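Local coordinates for CBS domain-containing protein (Thermoplasma acidophilum DSM 1728, PDB 1PVM) that is of unknown function but joins a pair of CBS domains to a zinc ribbon-like domain that binds metal ions such as iron, at residues S17-V22 against G116-I121; P86-D91 against E107-V112; P153-G158 against C175-C180. All coordinates share one frame; numbering follows the deposited sequence.

Contact 1. Residues S17-V22 against G116-I121; sequences SNFKTV and GRVVGI
The ring of Phe19 lies along the backbone of Val118 to Gly120 and meets it obliquely. Phe19 CD2 sits 3.4 Å from Gly120 CA. Phe19 CE2 comes equally near the carbonyl carbon of Val119, and the far end of the ring, Phe19 CZ, is 3.5 Å from Val118 O. The ring follows the strand backward, from Gly120 at its root to Val118 at its tip. Val118 CG1 reaches Phe19 CZ at 4.0 Å, the side chains slanting across each other. At the base of the ring, Phe19 CB packs against CG1 and CD1 of Ile121. The chi1 of 64° sets CG between the backbone N and the carbonyl carbon, which swings the ring over to the strand. Ser17 adds a looser touch, its CA 3.7 Å from Val119 O. No hydrogen bond links the segments. With an alanine at Phe19, Gly120 and the Val118 methyl would lose the ring, and a gap would probably open between the segments. Phe19 and Ile121 also touch Val44 of strand 42-46. Phe19 of the first CBS domain thus packs on the edge strand 118-123 of the second, where Val119 and Gly120 both face Val111 of strand 108-112 in a classic beta bulge.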
ATOM      1  N   SER B  17       3.276   9.597  17.752  1.00 16.59           N
ATOM      2  CA  SER B  17       4.374   9.400  18.692  1.00 18.61           C
ATOM      3  C   SER B  17       4.440   7.968  19.206  1.00 18.83           C
ATOM      4  O   SER B  17       5.410   7.576  19.855  1.00 19.30           O
ATOM      5  CB  SER B  17       4.220  10.351  19.881  1.00 20.68           C
ATOM      6  OG  SER B  17       4.274  11.701  19.458  1.00 27.08           O
ATOM      7  N   ASN B  18       3.409   7.192  18.908  1.00 20.10           N
ATOM      8  CA  ASN B  18       3.341   5.809  19.354  1.00 21.43           C
ATOM      9  C   ASN B  18       3.778   4.851  18.246  1.00 20.37           C
ATOM     10  O   ASN B  18       3.246   3.751  18.119  1.00 21.79           O
ATOM     11  CB  ASN B  18       1.910   5.479  19.787  1.00 24.97           C
ATOM     12  CG  ASN B  18       1.825   4.201  20.597  1.00 31.29           C
ATOM     13  OD1 ASN B  18       0.744   3.631  20.765  1.00 35.46           O
ATOM     14  ND2 ASN B  18       2.965   3.748  21.116  1.00 33.67           N
ATOM     15  N   PHE B  19       4.747   5.273  17.445  1.00 18.33           N
ATOM     16  CA  PHE B  19       5.250   4.450  16.349  1.00 16.34           C
ATOM     17  C   PHE B  19       5.976   3.203  16.854  1.00 17.34           C
ATOM     18  O   PHE B  19       6.448   3.156  17.994  1.00 16.75           O
ATOM     19  CB  PHE B  19       6.200   5.276  15.485  1.00 14.93           C
ATOM     20  CG  PHE B  19       7.442   5.711  16.203  1.00 13.82           C
ATOM     21  CD1 PHE B  19       8.598   4.935  16.158  1.00 14.16           C
ATOM     22  CD2 PHE B  19       7.451   6.882  16.948  1.00 13.47           C
ATOM     23  CE1 PHE B  19       9.741   5.325  16.845  1.00 14.56           C
ATOM     24  CE2 PHE B  19       8.587   7.279  17.637  1.00 12.13           C
ATOM     25  CZ  PHE B  19       9.737   6.500  17.586  1.00 14.56           C
ATOM     26  N   LYS B  20       6.071   2.193  15.997  1.00 16.41           N
ATOM     27  CA  LYS B  20       6.750   0.959  16.358  1.00 17.34           C
ATOM     28  C   LYS B  20       8.067   0.827  15.612  1.00 15.35           C
ATOM     29  O   LYS B  20       8.203   1.299  14.483  1.00 14.38           O
ATOM     30  CB  LYS B  20       5.850  -0.245  16.075  1.00 19.62           C
ATOM     31  CG  LYS B  20       4.655  -0.321  17.018  1.00 24.89           C
ATOM     32  CD  LYS B  20       3.860  -1.595  16.821  1.00 28.70           C
ATOM     33  CE  LYS B  20       2.806  -1.749  17.907  1.00 30.56           C
ATOM     34  NZ  LYS B  20       1.908  -0.561  17.980  1.00 33.89           N
ATOM     35  N   THR B  21       9.037   0.198  16.266  1.00 14.14           N
ATOM     36  CA  THR B  21      10.360   0.005  15.694  1.00 13.62           C
ATOM     37  C   THR B  21      10.664  -1.484  15.631  1.00 13.88           C
ATOM     38  O   THR B  21      10.292  -2.241  16.530  1.00 14.63           O
ATOM     39  CB  THR B  21      11.448   0.689  16.555  1.00 14.95           C
ATOM     40  OG1 THR B  21      11.122   2.071  16.739  1.00 16.26           O
ATOM     41  CG2 THR B  21      12.801   0.596  15.874  1.00 16.62           C
ATOM     42  N   VAL B  22      11.332  -1.894  14.559  1.00 11.40           N
ATOM     43  CA  VAL B  22      11.704  -3.288  14.364  1.00 11.27           C
ATOM     44  C   VAL B  22      13.171  -3.375  13.955  1.00 10.93           C
ATOM     45  O   VAL B  22      13.717  -2.446  13.359  1.00 10.09           O
ATOM     46  CB  VAL B  22      10.843  -3.960  13.264  1.00 11.76           C
ATOM     47  CG1 VAL B  22       9.425  -4.162  13.762  1.00 13.71           C
ATOM     48  CG2 VAL B  22      10.842  -3.100  12.012  1.00 11.14           C
ATOM     49  N   GLY B 116      18.179  14.944  16.690  1.00 18.19           N
ATOM     50  CA  GLY B 116      18.247  13.900  15.681  1.00 17.79           C
ATOM     51  C   GLY B 116      17.534  12.603  16.012  1.00 16.49           C
ATOM     52  O   GLY B 116      17.598  11.648  15.242  1.00 17.92           O
ATOM     53  N   ARG B 117      16.846  12.562  17.148  1.00 14.81           N
ATOM     54  CA  ARG B 117      16.125  11.365  17.559  1.00 12.68           C
ATOM     55  C   ARG B 117      14.792  11.260  16.824  1.00 11.75           C
ATOM     56  O   ARG B 117      14.132  12.270  16.586  1.00 10.41           O
ATOM     57  CB  ARG B 117      15.870  11.411  19.063  1.00 14.28           C
ATOM     58  CG  ARG B 117      17.119  11.695  19.875  1.00 16.06           C
ATOM     59  CD  ARG B 117      16.813  11.780  21.360  1.00 18.30           C
ATOM     60  NE  ARG B 117      15.858  12.839  21.683  1.00 16.64           N
ATOM     61  CZ  ARG B 117      15.425  13.096  22.914  1.00 14.46           C
ATOM     62  NH1 ARG B 117      15.864  12.374  23.934  1.00 15.84           N
ATOM     63  NH2 ARG B 117      14.546  14.066  23.126  1.00 15.39           N
ATOM     64  N   VAL B 118      14.400  10.043  16.457  1.00 11.15           N
ATOM     65  CA  VAL B 118      13.123   9.853  15.779  1.00  9.77           C
ATOM     66  C   VAL B 118      12.044   9.951  16.853  1.00 10.62           C
ATOM     67  O   VAL B 118      12.049   9.181  17.821  1.00 10.69           O
ATOM     68  CB  VAL B 118      13.042   8.474  15.088  1.00 10.29           C
ATOM     69  CG1 VAL B 118      11.632   8.236  14.561  1.00 12.19           C
ATOM     70  CG2 VAL B 118      14.040   8.407  13.943  1.00  8.96           C
ATOM     71  N   VAL B 119      11.129  10.905  16.692  1.00  9.95           N
ATOM     72  CA  VAL B 119      10.070  11.102  17.672  1.00  9.45           C
ATOM     73  C   VAL B 119       8.681  10.690  17.197  1.00  9.22           C
ATOM     74  O   VAL B 119       7.727  10.685  17.971  1.00 11.01           O
ATOM     75  CB  VAL B 119      10.035  12.568  18.156  1.00  9.31           C
ATOM     76  CG1 VAL B 119      11.310  12.875  18.933  1.00  9.89           C
ATOM     77  CG2 VAL B 119       9.885  13.521  16.966  1.00  8.54           C
ATOM     78  N   GLY B 120       8.564  10.340  15.924  1.00 10.22           N
ATOM     79  CA  GLY B 120       7.271   9.920  15.423  1.00  9.12           C
ATOM     80  C   GLY B 120       7.271   9.652  13.940  1.00  8.34           C
ATOM     81  O   GLY B 120       8.308   9.697  13.286  1.00  8.73           O
ATOM     82  N   ILE B 121       6.096   9.333  13.415  1.00  9.16           N
ATOM     83  CA  ILE B 121       5.938   9.104  11.989  1.00  8.74           C
ATOM     84  C   ILE B 121       4.723   9.919  11.584  1.00  8.89           C
ATOM     85  O   ILE B 121       3.738   9.973  12.323  1.00  9.92           O
ATOM     86  CB  ILE B 121       5.693   7.609  11.654  1.00 10.80           C
ATOM     87  CG1 ILE B 121       6.987   6.814  11.871  1.00 11.80           C
ATOM     88  CG2 ILE B 121       5.205   7.464  10.206  1.00  9.20           C
ATOM     89  CD1 ILE B 121       6.875   5.344  11.522  1.00 15.81           C
TER

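Contact 2. Residues P86-D91 against E107-V112; sequences PKVKSD and ERCAVV
Val112 and Lys87 touch through their side chains, Val112 CG1 lying 3.6 Å from Lys87 CD. The other methyl of Val112, CG2, packs on Lys89 CD at 3.8 Å. The valine thus touches both lysine stems, one with each methyl, on the face of the sheet that also carries Ala110. Lys89 bends at chi2 (-66°), which keeps its stem beside Val112. Its NZ bonds to the backbone O of Asp113. On the other face Val88 CG1 meets Cys109 SG at 3.9 Å, and Val111 CG1 lies 3.5 Å from Ser90 CA.

Behind these side chains is a parallel strand pair, with Lys87 opposite Ala110, Val88 opposite Val111 and Lys89 opposite Val112. Four backbone bonds fix this register. Ala110 N donates to Pro86 O and Val88 N to Ala110 O. Val112 N then donates to Val88 O at 2.9 Å, the straightest of the four at 165°. Ser90 N closes the ladder on Val112 O, with a more bent bond of 137°.

Further out, helix 94-104 covers the Val88 and Cys109 face. Its Tyr100 touches both residues and Pro86, and its hydroxyl bonds to Lys87 N. Strand 87-89, helix 94-104 and strand 108-112 form a beta-alpha-beta crossover. On the far side of strand 108-112, Val111 and Cys109 pair with strand 118-123.

Chemically the contact has two parts. Main-chain amides and carbonyls satisfy one another inside a mostly buried sheet. Side-chain contacts on both faces are mainly apolar, with Cys109 SG and Tyr100 on the Val88 face, and the lysines contribute their stems while the ammonium of Lys89 turns to a carbonyl.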
ATOM      1  N   PRO B  86      13.608   8.153   5.686  1.00  8.69           N
ATOM      2  CA  PRO B  86      13.034   9.412   5.189  1.00  8.25           C
ATOM      3  C   PRO B  86      12.613  10.200   6.423  1.00  8.53           C
ATOM      4  O   PRO B  86      12.008   9.638   7.336  1.00  7.83           O
ATOM      5  CB  PRO B  86      11.828   8.952   4.374  1.00  9.28           C
ATOM      6  CG  PRO B  86      12.217   7.576   3.918  1.00 11.09           C
ATOM      7  CD  PRO B  86      12.883   6.990   5.144  1.00  9.10           C
ATOM      8  N   LYS B  87      12.911  11.492   6.467  1.00  8.33           N
ATOM      9  CA  LYS B  87      12.549  12.248   7.656  1.00  8.57           C
ATOM     10  C   LYS B  87      12.468  13.756   7.476  1.00  9.49           C
ATOM     11  O   LYS B  87      13.042  14.320   6.542  1.00  9.56           O
ATOM     12  CB  LYS B  87      13.550  11.930   8.768  1.00 10.59           C
ATOM     13  CG  LYS B  87      14.965  12.423   8.483  1.00 13.73           C
ATOM     14  CD  LYS B  87      15.959  11.876   9.504  1.00 16.05           C
ATOM     15  CE  LYS B  87      17.281  12.628   9.452  1.00 19.68           C
ATOM     16  NZ  LYS B  87      17.851  12.653   8.088  1.00 22.14           N
ATOM     17  N   VAL B  88      11.733  14.392   8.385  1.00  8.24           N
ATOM     18  CA  VAL B  88      11.575  15.845   8.410  1.00  8.41           C
ATOM     19  C   VAL B  88      11.748  16.270   9.869  1.00 10.02           C
ATOM     20  O   VAL B  88      11.584  15.453  10.778  1.00  9.15           O
ATOM     21  CB  VAL B  88      10.170  16.301   7.926  1.00  8.46           C
ATOM     22  CG1 VAL B  88       9.968  15.924   6.468  1.00  9.23           C
ATOM     23  CG2 VAL B  88       9.081  15.694   8.805  1.00  7.56           C
ATOM     24  N   LYS B  89      12.097  17.532  10.093  1.00 10.27           N
ATOM     25  CA  LYS B  89      12.267  18.039  11.450  1.00 12.01           C
ATOM     26  C   LYS B  89      10.914  18.280  12.103  1.00 11.44           C
ATOM     27  O   LYS B  89       9.937  18.619  11.429  1.00 11.43           O
ATOM     28  CB  LYS B  89      13.082  19.332  11.440  1.00 13.45           C
ATOM     29  CG  LYS B  89      14.568  19.104  11.235  1.00 19.46           C
ATOM     30  CD  LYS B  89      15.166  18.352  12.424  1.00 23.42           C
ATOM     31  CE  LYS B  89      16.653  18.067  12.232  1.00 24.95           C
ATOM     32  NZ  LYS B  89      17.266  17.428  13.437  1.00 23.97           N
ATOM     33  N   SER B  90      10.867  18.113  13.424  1.00 12.00           N
ATOM     34  CA  SER B  90       9.633  18.279  14.185  1.00 12.43           C
ATOM     35  C   SER B  90       9.019  19.673  14.113  1.00 11.57           C
ATOM     36  O   SER B  90       7.838  19.840  14.412  1.00 11.69           O
ATOM     37  CB  SER B  90       9.867  17.906  15.651  1.00 12.00           C
ATOM     38  OG  SER B  90      10.830  18.759  16.246  1.00 14.21           O
ATOM     39  N   ASP B  91       9.803  20.671  13.719  1.00 12.52           N
ATOM     40  CA  ASP B  91       9.273  22.029  13.635  1.00 13.21           C
ATOM     41  C   ASP B  91       8.731  22.395  12.251  1.00 13.56           C
ATOM     42  O   ASP B  91       8.267  23.511  12.034  1.00 14.36           O
ATOM     43  CB  ASP B  91      10.332  23.043  14.091  1.00 14.99           C
ATOM     44  CG  ASP B  91      11.536  23.101  13.171  1.00 19.70           C
ATOM     45  OD1 ASP B  91      11.728  22.175  12.350  1.00 20.29           O
ATOM     46  OD2 ASP B  91      12.306  24.081  13.278  1.00 21.15           O
ATOM     47  N   GLU B 107       4.426   8.649   1.069  1.00  7.49           N
ATOM     48  CA  GLU B 107       3.128   8.972   1.649  1.00  7.97           C
ATOM     49  C   GLU B 107       3.265   9.029   3.175  1.00  7.33           C
ATOM     50  O   GLU B 107       2.295   9.262   3.896  1.00  7.80           O
ATOM     51  CB  GLU B 107       2.043   7.977   1.207  1.00 10.01           C
ATOM     52  CG  GLU B 107       2.424   6.513   1.236  1.00 13.09           C
ATOM     53  CD  GLU B 107       2.365   5.915   2.623  1.00 15.03           C
ATOM     54  OE1 GLU B 107       1.339   6.112   3.311  1.00 19.23           O
ATOM     55  OE2 GLU B 107       3.335   5.236   3.014  1.00 18.33           O
ATOM     56  N   ARG B 108       4.496   8.831   3.651  1.00  7.30           N
ATOM     57  CA  ARG B 108       4.809   8.905   5.079  1.00  7.38           C
ATOM     58  C   ARG B 108       6.316   9.004   5.287  1.00  6.50           C
ATOM     59  O   ARG B 108       7.096   8.637   4.414  1.00  7.53           O
ATOM     60  CB  ARG B 108       4.270   7.686   5.832  1.00  7.43           C
ATOM     61  CG  ARG B 108       5.036   6.383   5.635  1.00  7.49           C
ATOM     62  CD  ARG B 108       4.281   5.253   6.334  1.00 10.30           C
ATOM     63  NE  ARG B 108       2.954   5.080   5.741  1.00 10.43           N
ATOM     64  CZ  ARG B 108       1.876   4.642   6.385  1.00  8.34           C
ATOM     65  NH1 ARG B 108       1.932   4.319   7.672  1.00  9.93           N
ATOM     66  NH2 ARG B 108       0.730   4.531   5.731  1.00 11.04           N
ATOM     67  N   CYS B 109       6.722   9.514   6.446  1.00  6.75           N
ATOM     68  CA  CYS B 109       8.134   9.634   6.771  1.00  6.21           C
ATOM     69  C   CYS B 109       8.273   9.802   8.272  1.00  6.43           C
ATOM     70  O   CYS B 109       7.288  10.033   8.970  1.00  7.18           O
ATOM     71  CB  CYS B 109       8.767  10.835   6.052  1.00  5.77           C
ATOM     72  SG  CYS B 109       8.200  12.461   6.616  1.00  9.73           S
ATOM     73  N   ALA B 110       9.498   9.678   8.767  1.00  7.92           N
ATOM     74  CA  ALA B 110       9.747   9.825  10.190  1.00  7.75           C
ATOM     75  C   ALA B 110       9.888  11.303  10.514  1.00  8.25           C
ATOM     76  O   ALA B 110      10.101  12.126   9.625  1.00  8.32           O
ATOM     77  CB  ALA B 110      11.022   9.082  10.581  1.00  8.80           C
ATOM     78  N   VAL B 111       9.741  11.629  11.791  1.00  8.05           N
ATOM     79  CA  VAL B 111       9.892  12.999  12.258  1.00  7.51           C
ATOM     80  C   VAL B 111      11.011  12.931  13.288  1.00  8.01           C
ATOM     81  O   VAL B 111      10.984  12.075  14.175  1.00  7.94           O
ATOM     82  CB  VAL B 111       8.608  13.513  12.940  1.00  7.71           C
ATOM     83  CG1 VAL B 111       8.825  14.934  13.455  1.00  8.03           C
ATOM     84  CG2 VAL B 111       7.438  13.463  11.958  1.00  6.91           C
ATOM     85  N   VAL B 112      12.010  13.801  13.153  1.00  8.20           N
ATOM     86  CA  VAL B 112      13.124  13.810  14.096  1.00  9.44           C
ATOM     87  C   VAL B 112      13.192  15.150  14.814  1.00 10.26           C
ATOM     88  O   VAL B 112      12.794  16.180  14.259  1.00 10.24           O
ATOM     89  CB  VAL B 112      14.492  13.546  13.388  1.00 10.25           C
ATOM     90  CG1 VAL B 112      14.528  12.128  12.835  1.00  9.50           C
ATOM     91  CG2 VAL B 112      14.724  14.561  12.261  1.00 10.46           C
TER

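Contact 3. Residues P153-G158 against C175-C180; sequences PKCGVG and CSNPAC. With HG (mercury (II) ion), chain D.
Neither segment forms a regular helix, and both loops curl round one mercury ion. Residues 177-180 make a type I beta turn, with Cys180 N bonded to Asn177 O. Gly156 has positive phi (73°), and the amides of Val157 and Gly158 both point at Cys155 SG. Gly158 CA lies 3.5 Å from Cys175 SG, a place where a side chain would clash.

Cys155 SG and Cys175 SG each bind the mercury at 2.6 Å. Cys180 SG is a third ligand, and Cys152 completes the four. Asn177 ND2 gives Cys155 SG a nearly straight bond (3.3 Å, 167°), with the sulfur near its amide plane. Three N-H groups thus point at this sulfur and probably help stabilise its thiolate. Chi1 of -177° places the Asn177 amide toward that sulfur, while its OD1 takes the Ala179 amide in an Asx turn. Asn177 N donates to Cys175 SG at 3.2 Å. Lys154 CD lies 3.6 Å from Cys180 SG, and its NZ bonds to Asp181 O.

The same four cysteines bind iron(II) in another structure of this protein. The first loop enters strand 160-164 and the second leaves strand 170-175, placing the metal at the hairpin's open end, as in a zinc ribbon.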
ATOM      1  N   PRO B 153      24.399   1.695   1.968  1.00 10.29           N
ATOM      2  CA  PRO B 153      24.804   1.702   3.376  1.00 10.39           C
ATOM      3  C   PRO B 153      26.322   1.598   3.560  1.00 11.61           C
ATOM      4  O   PRO B 153      26.838   1.859   4.645  1.00 11.16           O
ATOM      5  CB  PRO B 153      24.069   0.494   3.949  1.00 10.90           C
ATOM      6  CG  PRO B 153      24.092  -0.461   2.809  1.00 10.94           C
ATOM      7  CD  PRO B 153      23.754   0.415   1.618  1.00 10.87           C
ATOM      8  N   LYS B 154      27.027   1.218   2.496  1.00 12.38           N
ATOM      9  CA  LYS B 154      28.478   1.078   2.561  1.00 13.59           C
ATOM     10  C   LYS B 154      29.216   2.408   2.406  1.00 14.00           C
ATOM     11  O   LYS B 154      30.083   2.733   3.216  1.00 14.06           O
ATOM     12  CB  LYS B 154      28.964   0.090   1.494  1.00 14.93           C
ATOM     13  CG  LYS B 154      30.460  -0.196   1.552  1.00 16.88           C
ATOM     14  CD  LYS B 154      30.877  -1.172   0.465  1.00 19.01           C
ATOM     15  CE  LYS B 154      32.359  -1.484   0.536  1.00 20.77           C
ATOM     16  NZ  LYS B 154      32.750  -2.472  -0.512  1.00 23.03           N
ATOM     17  N   CYS B 155      28.877   3.177   1.376  1.00 12.36           N
ATOM     18  CA  CYS B 155      29.535   4.460   1.150  1.00 12.46           C
ATOM     19  C   CYS B 155      28.623   5.629   1.509  1.00 13.32           C
ATOM     20  O   CYS B 155      29.080   6.767   1.644  1.00 13.18           O
ATOM     21  CB  CYS B 155      29.992   4.584  -0.309  1.00 11.23           C
ATOM     22  SG  CYS B 155      28.660   4.723  -1.531  1.00 11.55           S
ATOM     23  N   GLY B 156      27.330   5.342   1.650  1.00 12.92           N
ATOM     24  CA  GLY B 156      26.362   6.366   2.009  1.00 14.59           C
ATOM     25  C   GLY B 156      25.990   7.380   0.941  1.00 16.79           C
ATOM     26  O   GLY B 156      25.039   8.137   1.118  1.00 19.83           O
ATOM     27  N   VAL B 157      26.718   7.405  -0.169  1.00 17.18           N
ATOM     28  CA  VAL B 157      26.429   8.371  -1.226  1.00 19.74           C
ATOM     29  C   VAL B 157      25.890   7.762  -2.518  1.00 18.57           C
ATOM     30  O   VAL B 157      25.186   8.430  -3.280  1.00 19.05           O
ATOM     31  CB  VAL B 157      27.683   9.194  -1.577  1.00 20.48           C
ATOM     32  CG1 VAL B 157      28.051  10.085  -0.418  1.00 22.91           C
ATOM     33  CG2 VAL B 157      28.833   8.266  -1.904  1.00 21.43           C
ATOM     34  N   GLY B 158      26.220   6.500  -2.759  1.00 16.35           N
ATOM     35  CA  GLY B 158      25.767   5.844  -3.968  1.00 15.21           C
ATOM     36  C   GLY B 158      24.288   5.524  -3.954  1.00 14.26           C
ATOM     37  O   GLY B 158      23.681   5.370  -2.894  1.00 12.52           O
ATOM     38  N   CYS B 175      25.093  -0.611  -5.875  1.00 10.58           N
ATOM     39  CA  CYS B 175      25.452   0.787  -5.691  1.00 10.93           C
ATOM     40  C   CYS B 175      25.953   1.397  -7.001  1.00 13.22           C
ATOM     41  O   CYS B 175      26.739   0.781  -7.728  1.00 13.86           O
ATOM     42  CB  CYS B 175      26.535   0.910  -4.627  1.00 11.48           C
ATOM     43  SG  CYS B 175      27.098   2.604  -4.415  1.00 12.28           S
ATOM     44  N   SER B 176      25.504   2.614  -7.292  1.00 13.42           N
ATOM     45  CA  SER B 176      25.901   3.302  -8.516  1.00 15.95           C
ATOM     46  C   SER B 176      27.210   4.076  -8.358  1.00 16.78           C
ATOM     47  O   SER B 176      27.701   4.667  -9.319  1.00 18.54           O
ATOM     48  CB  SER B 176      24.800   4.267  -8.951  1.00 14.83           C
ATOM     49  OG  SER B 176      24.672   5.316  -8.008  1.00 17.95           O
ATOM     50  N   ASN B 177      27.767   4.087  -7.151  1.00 17.88           N
ATOM     51  CA  ASN B 177      29.025   4.789  -6.903  1.00 19.83           C
ATOM     52  C   ASN B 177      30.165   4.013  -7.576  1.00 21.73           C
ATOM     53  O   ASN B 177      30.438   2.863  -7.227  1.00 20.58           O
ATOM     54  CB  ASN B 177      29.282   4.892  -5.394  1.00 19.87           C
ATOM     55  CG  ASN B 177      30.544   5.681  -5.056  1.00 20.26           C
ATOM     56  OD1 ASN B 177      31.369   5.969  -5.923  1.00 19.91           O
ATOM     57  ND2 ASN B 177      30.698   6.023  -3.783  1.00 17.20           N
ATOM     58  N   PRO B 178      30.841   4.636  -8.557  1.00 25.11           N
ATOM     59  CA  PRO B 178      31.950   3.994  -9.272  1.00 26.00           C
ATOM     60  C   PRO B 178      33.055   3.506  -8.339  1.00 25.91           C
ATOM     61  O   PRO B 178      33.579   2.404  -8.506  1.00 25.94           O
ATOM     62  CB  PRO B 178      32.440   5.097 -10.209  1.00 26.51           C
ATOM     63  CG  PRO B 178      31.194   5.873 -10.490  1.00 27.30           C
ATOM     64  CD  PRO B 178      30.568   5.972  -9.116  1.00 26.05           C
ATOM     65  N   ALA B 179      33.395   4.334  -7.356  1.00 25.24           N
ATOM     66  CA  ALA B 179      34.445   4.009  -6.398  1.00 25.47           C
ATOM     67  C   ALA B 179      34.009   2.974  -5.375  1.00 25.37           C
ATOM     68  O   ALA B 179      34.809   2.551  -4.541  1.00 25.68           O
ATOM     69  CB  ALA B 179      34.909   5.274  -5.686  1.00 25.48           C
ATOM     70  N   CYS B 180      32.746   2.562  -5.431  1.00 25.41           N
ATOM     71  CA  CYS B 180      32.251   1.574  -4.480  1.00 24.54           C
ATOM     72  C   CYS B 180      31.800   0.275  -5.112  1.00 25.26           C
ATOM     73  O   CYS B 180      31.224   0.254  -6.200  1.00 25.86           O
ATOM     74  CB  CYS B 180      31.091   2.128  -3.656  1.00 22.44           C
ATOM     75  SG  CYS B 180      30.528   0.961  -2.384  1.00 18.75           S
TER
HETATM   76 HG    HG D 602      28.314   2.214  -2.191  1.00 24.85          HG

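In the fold
Contacts 1 and 2 are close, their centres 10 Å apart, and they share the mixed sheet of strands 87-89, 108-112 and 118-123. Strand 108-112 lies in the middle, between the strands that the two contacts bring in. Along the chain, contact 2 falls wholly between the two segments of contact 1. Contact 2 pairs two strands of the second CBS domain, and contact 1 ties that domain to the first. Contact 3 follows both in the sequence. Its centre is 27 Å from that of contact 1 and 24 Å from that of contact 2, and it touches neither. This fits a metal-binding ribbon that is a separate unit from the CBS pair.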